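Local coordinates for flavin-nucleotide-binding protein (Azotobacter vinelandii, PDB 6RK0) that binds FAD and heme b and probably acts as a low-potential terminal oxidase associated with the iron-only nitrogenase, at residues P43-G48 with L90-L95; R112-L117 with A167-K172. All blocks are in the same frame, centred on the assembly; numbering follows the deposited sequence.

Contact 1: P43-G48 with L90-L95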
loop_
_atom_site.group_PDB
_atom_site.type_symbol
_atom_site.label_atom_id
_atom_site.label_comp_id
_atom_site.label_asym_id
_atom_site.label_seq_id
_atom_site.Cartn_x
_atom_site.Cartn_y
_atom_site.Cartn_z
ATOM N N PRO A 43 1.269 6.110 -7.959
ATOM C CA PRO A 43 1.854 7.184 -7.156
ATOM C C PRO A 43 2.062 6.816 -5.704
ATOM O O PRO A 43 2.610 7.658 -4.978
ATOM C CB PRO A 43 0.792 8.278 -7.254
ATOM C CG PRO A 43 -0.498 7.499 -7.275
ATOM C CD PRO A 43 -0.192 6.270 -8.097
ATOM N N LEU A 44 1.611 5.641 -5.251
ATOM C CA LEU A 44 1.549 5.370 -3.814
ATOM C C LEU A 44 2.686 4.461 -3.348
ATOM O O LEU A 44 2.761 3.280 -3.762
ATOM C CB LEU A 44 0.200 4.743 -3.446
ATOM C CG LEU A 44 0.003 4.368 -1.979
ATOM C CD1 LEU A 44 0.145 5.579 -1.066
ATOM C CD2 LEU A 44 -1.331 3.664 -1.766
ATOM N N ALA A 45 3.507 4.989 -2.430
ATOM C CA ALA A 45 4.601 4.256 -1.787
ATOM C C ALA A 45 4.346 4.130 -0.297
ATOM O O ALA A 45 3.512 4.848 0.275
ATOM C CB ALA A 45 5.921 4.984 -2.012
ATOM N N HIS A 46 5.150 3.283 0.331
ATOM C CA HIS A 46 5.183 3.142 1.777
ATOM C C HIS A 46 6.641 3.196 2.203
ATOM O O HIS A 46 7.449 2.350 1.808
ATOM C CB HIS A 46 4.522 1.817 2.213
ATOM C CG HIS A 46 3.044 1.826 2.015
ATOM N ND1 HIS A 46 2.447 1.593 0.797
ATOM C CD2 HIS A 46 2.032 2.154 2.863
ATOM C CE1 HIS A 46 1.139 1.788 0.931
ATOM N NE2 HIS A 46 0.853 2.119 2.170
ATOM N N VAL A 47 6.988 4.202 3.002
ATOM C CA VAL A 47 8.373 4.459 3.404
ATOM C C VAL A 47 8.596 3.958 4.815
ATOM O O VAL A 47 7.853 4.349 5.737
ATOM C CB VAL A 47 8.716 5.958 3.295
ATOM C CG1 VAL A 47 10.114 6.237 3.859
ATOM C CG2 VAL A 47 8.621 6.418 1.860
ATOM N N GLY A 48 9.631 3.133 4.995
ATOM C CA GLY A 48 10.000 2.612 6.315
ATOM C C GLY A 48 11.137 3.449 6.878
ATOM O O GLY A 48 12.128 3.700 6.203
ATOM N N LEU A 90 11.942 2.049 0.763
ATOM C CA LEU A 90 10.757 2.617 0.111
ATOM C C LEU A 90 10.144 1.482 -0.710
ATOM O O LEU A 90 10.781 0.956 -1.637
ATOM C CB LEU A 90 11.146 3.832 -0.726
ATOM C CG LEU A 90 9.990 4.603 -1.360
ATOM C CD1 LEU A 90 10.405 6.047 -1.625
ATOM C CD2 LEU A 90 9.512 3.931 -2.657
ATOM N N THR A 91 8.933 1.065 -0.339
ATOM C CA THR A 91 8.244 -0.034 -0.995
ATOM C C THR A 91 7.093 0.500 -1.819
ATOM O O THR A 91 6.307 1.341 -1.351
ATOM C CB THR A 91 7.749 -1.046 0.056
ATOM O OG1 THR A 91 8.912 -1.632 0.644
ATOM C CG2 THR A 91 6.850 -2.113 -0.562
ATOM N N VAL A 92 6.939 -0.027 -3.031
ATOM C CA VAL A 92 5.816 0.283 -3.894
ATOM C C VAL A 92 5.181 -1.033 -4.266
ATOM O O VAL A 92 5.829 -1.889 -4.879
ATOM C CB VAL A 92 6.262 1.068 -5.139
ATOM C CG1 VAL A 92 5.068 1.281 -6.053
ATOM C CG2 VAL A 92 6.891 2.401 -4.729
ATOM N N SER A 93 3.906 -1.199 -3.916
ATOM C CA SER A 93 3.175 -2.431 -4.201
ATOM C C SER A 93 1.947 -2.139 -5.054
ATOM O O SER A 93 1.259 -1.132 -4.874
ATOM C CB SER A 93 2.751 -3.181 -2.950
ATOM O OG SER A 93 2.004 -2.392 -2.115
ATOM N N LEU A 94 1.615 -3.092 -5.922
ATOM C CA LEU A 94 0.358 -3.140 -6.667
ATOM C C LEU A 94 -0.220 -4.529 -6.554
ATOM O O LEU A 94 0.416 -5.517 -6.954
ATOM C CB LEU A 94 0.506 -2.724 -8.123
ATOM C CG LEU A 94 0.739 -1.233 -8.339
ATOM C CD1 LEU A 94 1.192 -0.961 -9.755
ATOM C CD2 LEU A 94 -0.503 -0.414 -7.982
ATOM N N LEU A 95 -1.449 -4.614 -6.051
ATOM C CA LEU A 95 -2.211 -5.863 -5.981
ATOM C C LEU A 95 -2.986 -6.035 -7.280
ATOM O O LEU A 95 -3.804 -5.181 -7.639
ATOM C CB LEU A 95 -3.136 -5.813 -4.767
ATOM C CG LEU A 95 -4.102 -6.972 -4.633
ATOM C CD1 LEU A 95 -3.376 -8.340 -4.546
ATOM C CD2 LEU A 95 -4.980 -6.749 -3.399
HETATM O O HOH W 1 2.657 0.951 -2.094
HETATM O O HOH W 2 0.898 1.587 -5.140
#
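L90 packs against V47 and A45 where two antiparallel strands pair in the beta-barrel core, consistent with the split-barrel fold of the pyridoxamine 5'-phosphate oxidase family. With CG anti to the backbone N (chi1 -175°), L90 spreads its two methyls along 43-48: CD1 lies 3.9 Å from V47 CG2, the two side chains crossing at a slant, while CD2 comes within 3.8 Å of A45 CB. V92 touches that same A45 methyl through CG2, at 3.9 Å, so A45 is held by two branched neighbours. Cutting L90 back to an alanine here is likely to leave a gap beside V47 CG2 and A45 CB, with V92 CG2 as the remaining side-chain contact of the A45 methyl from 90-95.

H46 and T91 form a hydrogen-bonded pair with side chains on the other face. H46 N donates to T91 O at 2.8 Å, and T91 N returns a nearly straight bond to H46 O (174°). That face meets the second subunit: the H46 ring stacks on H46 of the neighbouring subunit and its NE2 is hydrogen-bonded to S93 OG of that subunit, while T91 OG1 is hydrogen-bonded to V57 O there.

Beyond this pair, water replaces direct pairing. One water joins L44 O to S93 O; another donates to L44 O, accepts from S93 N and lies in the plane of the H46 ring, 3.0 Å from ND1.

Contact 2: R112-L117 with A167-K172. With FAD (flavin-adenine dinucleotide), chain G.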
loop_
_atom_site.group_PDB
_atom_site.type_symbol
_atom_site.label_atom_id
_atom_site.label_comp_id
_atom_site.label_asym_id
_atom_site.label_seq_id
_atom_site.Cartn_x
_atom_site.Cartn_y
_atom_site.Cartn_z
ATOM N N ARG A 112 2.747 -6.739 -8.374
ATOM C CA ARG A 112 4.054 -6.164 -8.701
ATOM C C ARG A 112 4.542 -5.431 -7.473
ATOM O O ARG A 112 3.774 -4.652 -6.890
ATOM C CB ARG A 112 3.933 -5.164 -9.869
ATOM C CG ARG A 112 3.570 -5.808 -11.192
ATOM C CD ARG A 112 2.986 -4.800 -12.170
ATOM N NE ARG A 112 1.620 -4.480 -11.784
ATOM C CZ ARG A 112 0.927 -3.484 -12.325
ATOM N NH1 ARG A 112 1.519 -2.612 -13.146
ATOM N NH2 ARG A 112 -0.350 -3.332 -12.040
ATOM N N SER A 113 5.795 -5.624 -7.077
ATOM C CA SER A 113 6.320 -4.858 -5.959
ATOM C C SER A 113 7.793 -4.576 -6.138
ATOM O O SER A 113 8.546 -5.408 -6.680
ATOM C CB SER A 113 6.045 -5.455 -4.603
ATOM O OG SER A 113 6.614 -6.693 -4.458
ATOM N N VAL A 114 8.200 -3.407 -5.664
ATOM C CA VAL A 114 9.605 -3.017 -5.683
ATOM C C VAL A 114 9.969 -2.433 -4.332
ATOM O O VAL A 114 9.172 -1.704 -3.721
ATOM C CB VAL A 114 9.942 -2.067 -6.856
ATOM C CG1 VAL A 114 9.112 -0.789 -6.793
ATOM C CG2 VAL A 114 11.463 -1.770 -6.925
ATOM N N MET A 115 11.170 -2.772 -3.866
ATOM C CA MET A 115 11.766 -2.179 -2.674
ATOM C C MET A 115 13.025 -1.464 -3.132
ATOM O O MET A 115 13.889 -2.058 -3.792
ATOM C CB MET A 115 12.105 -3.218 -1.609
ATOM C CG MET A 115 10.876 -3.896 -1.037
ATOM S SD MET A 115 11.361 -5.111 0.193
ATOM C CE MET A 115 9.766 -5.829 0.610
ATOM N N LEU A 116 13.135 -0.202 -2.750
ATOM C CA LEU A 116 14.316 0.637 -2.949
ATOM C C LEU A 116 14.970 0.879 -1.614
ATOM O O LEU A 116 14.308 1.308 -0.653
ATOM C CB LEU A 116 13.927 2.003 -3.528
ATOM C CG LEU A 116 13.105 2.025 -4.791
ATOM C CD1 LEU A 116 12.850 3.440 -5.234
ATOM C CD2 LEU A 116 13.721 1.193 -5.909
ATOM N N LEU A 117 16.269 0.601 -1.524
ATOM C CA LEU A 117 16.991 0.743 -0.270
ATOM C C LEU A 117 18.064 1.818 -0.389
ATOM O O LEU A 117 18.650 2.018 -1.462
ATOM C CB LEU A 117 17.704 -0.563 0.094
ATOM C CG LEU A 117 16.793 -1.765 0.291
ATOM C CD1 LEU A 117 17.550 -2.882 0.904
ATOM C CD2 LEU A 117 15.455 -1.470 1.029
ATOM N N ALA A 167 18.760 2.655 -7.714
ATOM C CA ALA A 167 19.724 1.636 -8.111
ATOM C C ALA A 167 19.688 0.399 -7.219
ATOM O O ALA A 167 19.867 -0.717 -7.716
ATOM C CB ALA A 167 21.115 2.238 -8.096
ATOM N N GLU A 168 19.520 0.563 -5.907
ATOM C CA GLU A 168 19.586 -0.585 -4.997
ATOM C C GLU A 168 18.158 -1.096 -4.806
ATOM O O GLU A 168 17.499 -0.817 -3.815
ATOM C CB GLU A 168 20.260 -0.225 -3.679
ATOM C CG GLU A 168 20.651 -1.479 -2.929
ATOM C CD GLU A 168 21.240 -1.263 -1.561
ATOM O OE1 GLU A 168 21.371 -0.114 -1.091
ATOM O OE2 GLU A 168 21.542 -2.284 -0.903
ATOM N N ALA A 169 17.694 -1.816 -5.817
ATOM C CA ALA A 169 16.277 -2.188 -5.929
ATOM C C ALA A 169 16.107 -3.679 -6.164
ATOM O O ALA A 169 16.831 -4.298 -6.952
ATOM C CB ALA A 169 15.643 -1.476 -7.146
ATOM N N SER A 170 15.072 -4.231 -5.535
ATOM C CA SER A 170 14.600 -5.576 -5.833
ATOM C C SER A 170 13.132 -5.496 -6.213
ATOM O O SER A 170 12.356 -4.753 -5.587
ATOM C CB SER A 170 14.782 -6.510 -4.647
ATOM O OG SER A 170 14.171 -5.997 -3.485
ATOM N N CYS A 171 12.739 -6.295 -7.206
ATOM C CA CYS A 171 11.334 -6.456 -7.531
ATOM C C CYS A 171 10.902 -7.902 -7.381
ATOM O O CYS A 171 11.714 -8.825 -7.577
ATOM C CB CYS A 171 10.992 -6.046 -8.957
ATOM S SG CYS A 171 11.685 -4.499 -9.507
ATOM N N LYS A 172 9.612 -8.110 -7.110
ATOM C CA LYS A 172 8.973 -9.395 -7.279
ATOM C C LYS A 172 7.704 -9.154 -8.062
ATOM O O LYS A 172 6.992 -8.170 -7.817
ATOM C CB LYS A 172 8.655 -10.125 -5.940
ATOM C CG LYS A 172 9.895 -10.615 -5.211
ATOM C CD LYS A 172 9.593 -11.177 -3.844
ATOM C CE LYS A 172 8.874 -12.546 -3.805
ATOM N NZ LYS A 172 8.621 -12.962 -2.391
HETATM P PA FAD G . 13.413 -12.498 1.662
HETATM O O1A FAD G . 13.511 -13.218 0.370
HETATM O O2A FAD G . 14.083 -13.102 2.853
HETATM O O5B FAD G . 13.890 -10.994 1.472
HETATM C C5B FAD G . 15.218 -10.733 0.969
HETATM C C4B FAD G . 15.179 -9.524 0.073
HETATM O O4B FAD G . 14.269 -9.773 -1.019
HETATM C C3B FAD G . 14.636 -8.250 0.702
HETATM O O3B FAD G . 15.585 -7.612 1.531
HETATM C C2B FAD G . 14.196 -7.457 -0.525
HETATM O O2B FAD G . 15.310 -6.797 -1.073
HETATM C C1B FAD G . 13.685 -8.559 -1.455
HETATM N N9A FAD G . 12.232 -8.718 -1.401
HETATM C C8A FAD G . 11.494 -9.482 -0.543
HETATM N N7A FAD G . 10.204 -9.351 -0.712
HETATM C C5A FAD G . 10.082 -8.431 -1.736
HETATM C C6A FAD G . 8.957 -7.864 -2.380
HETATM N N6A FAD G . 7.678 -8.128 -2.047
HETATM N N1A FAD G . 9.191 -6.959 -3.359
HETATM C C2A FAD G . 10.454 -6.669 -3.679
HETATM N N3A FAD G . 11.590 -7.126 -3.148
HETATM C C4A FAD G . 11.325 -8.033 -2.175
HETATM N N1 FAD G . 4.033 -12.726 1.659
HETATM C C2 FAD G . 3.526 -13.561 2.616
HETATM O O2 FAD G . 4.253 -14.332 3.259
HETATM N N3 FAD G . 2.180 -13.535 2.911
HETATM C C4 FAD G . 1.264 -12.726 2.314
HETATM O O4 FAD G . 0.086 -12.709 2.672
HETATM C C4X FAD G . 1.806 -11.890 1.265
HETATM N N5 FAD G . 0.966 -11.083 0.591
HETATM C C5X FAD G . 1.516 -10.219 -0.358
HETATM C C6 FAD G . 0.669 -9.315 -1.026
HETATM C C7 FAD G . 1.175 -8.412 -1.959
HETATM C C7M FAD G . 0.241 -7.464 -2.680
HETATM C C8 FAD G . 2.563 -8.405 -2.221
HETATM C C8M FAD G . 3.166 -7.403 -3.147
HETATM C C9 FAD G . 3.390 -9.327 -1.585
HETATM C C9A FAD G . 2.895 -10.211 -0.646
HETATM N N10 FAD G . 3.714 -11.157 0.011
HETATM C C10 FAD G . 3.205 -11.945 1.028
HETATM C "C1'" FAD G . 5.160 -11.251 -0.250
HETATM C "C2'" FAD G . 5.976 -10.463 0.759
HETATM O "O2'" FAD G . 5.988 -9.094 0.393
HETATM C "C3'" FAD G . 7.410 -10.985 0.811
HETATM O "O3'" FAD G . 7.986 -10.914 -0.486
HETATM C "C4'" FAD G . 7.508 -12.415 1.329
HETATM O "O4'" FAD G . 6.781 -12.531 2.552
HETATM C "C5'" FAD G . 8.941 -12.797 1.596
HETATM O "O5'" FAD G . 9.543 -11.831 2.484
HETATM P P FAD G . 10.920 -12.112 3.199
HETATM O O1P FAD G . 10.902 -13.419 3.947
HETATM O O2P FAD G . 11.285 -10.852 3.969
HETATM O O3P FAD G . 11.874 -12.229 1.923
HETATM O O HOH W 3 18.945 2.788 -4.082
#
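S113 and K172 open an antiparallel pairing whose backbone groups are matched two by two: S113 N to K172 O and K172 N to S113 O, then M115 N to S170 O (2.9 Å, 167°) and S170 N to M115 O. L117 N adds a bond to the carbonyl of E168, the residue at the centre of an inverse gamma turn, and a water closes the end by accepting from E168 N and donating to L117 O.

The face carrying S113, M115, S170 and K172 binds the adenosine half of FAD. S113 OG, set between backbone N and carbonyl carbon (chi1 61°), donates to N1A of FAD at 2.8 Å. S170 OG works both ways, donating to N3A and accepting from ribose O2B, each at 2.8 Å. The adenine is sandwiched: M115 CE meets C5A over one face at 3.5 Å, and K172 CD meets the same atom over the other, also at 3.5 Å. K172 NZ then reaches ribityl O3' (2.9 Å) and bonds a heme oxygen as well. E168 turns to R18, a salt bridge, and S16.

The two serine donors would probably favour an adenine unprotonated at N1A and N3A, and K172 NZ, hydrogen-bonded to both ribityl chain and heme, helps fix the cofactors' relative placement.

Contact 1 closes before contact 2 opens along the chain, and their centres lie about 10 Å apart in one antiparallel sheet. Strands 88-100 and 108-118, consecutive in sequence, are neighbours there, so the order across the sheet is 44-51, 88-100, 108-118, 169-174. Backbone pairs L94 N to R112 O (2.8 Å) and L116 N to L90 O (2.9 Å), both probable hydrogen bonds, join the two contacts directly, and M115 CG packs on T91 OG1. Both touch the second subunit. L44 of contact 1 borders one FAD and contact 2 grips the other, so this continuous run of strands links two cofactor sites that are each built from both subunits.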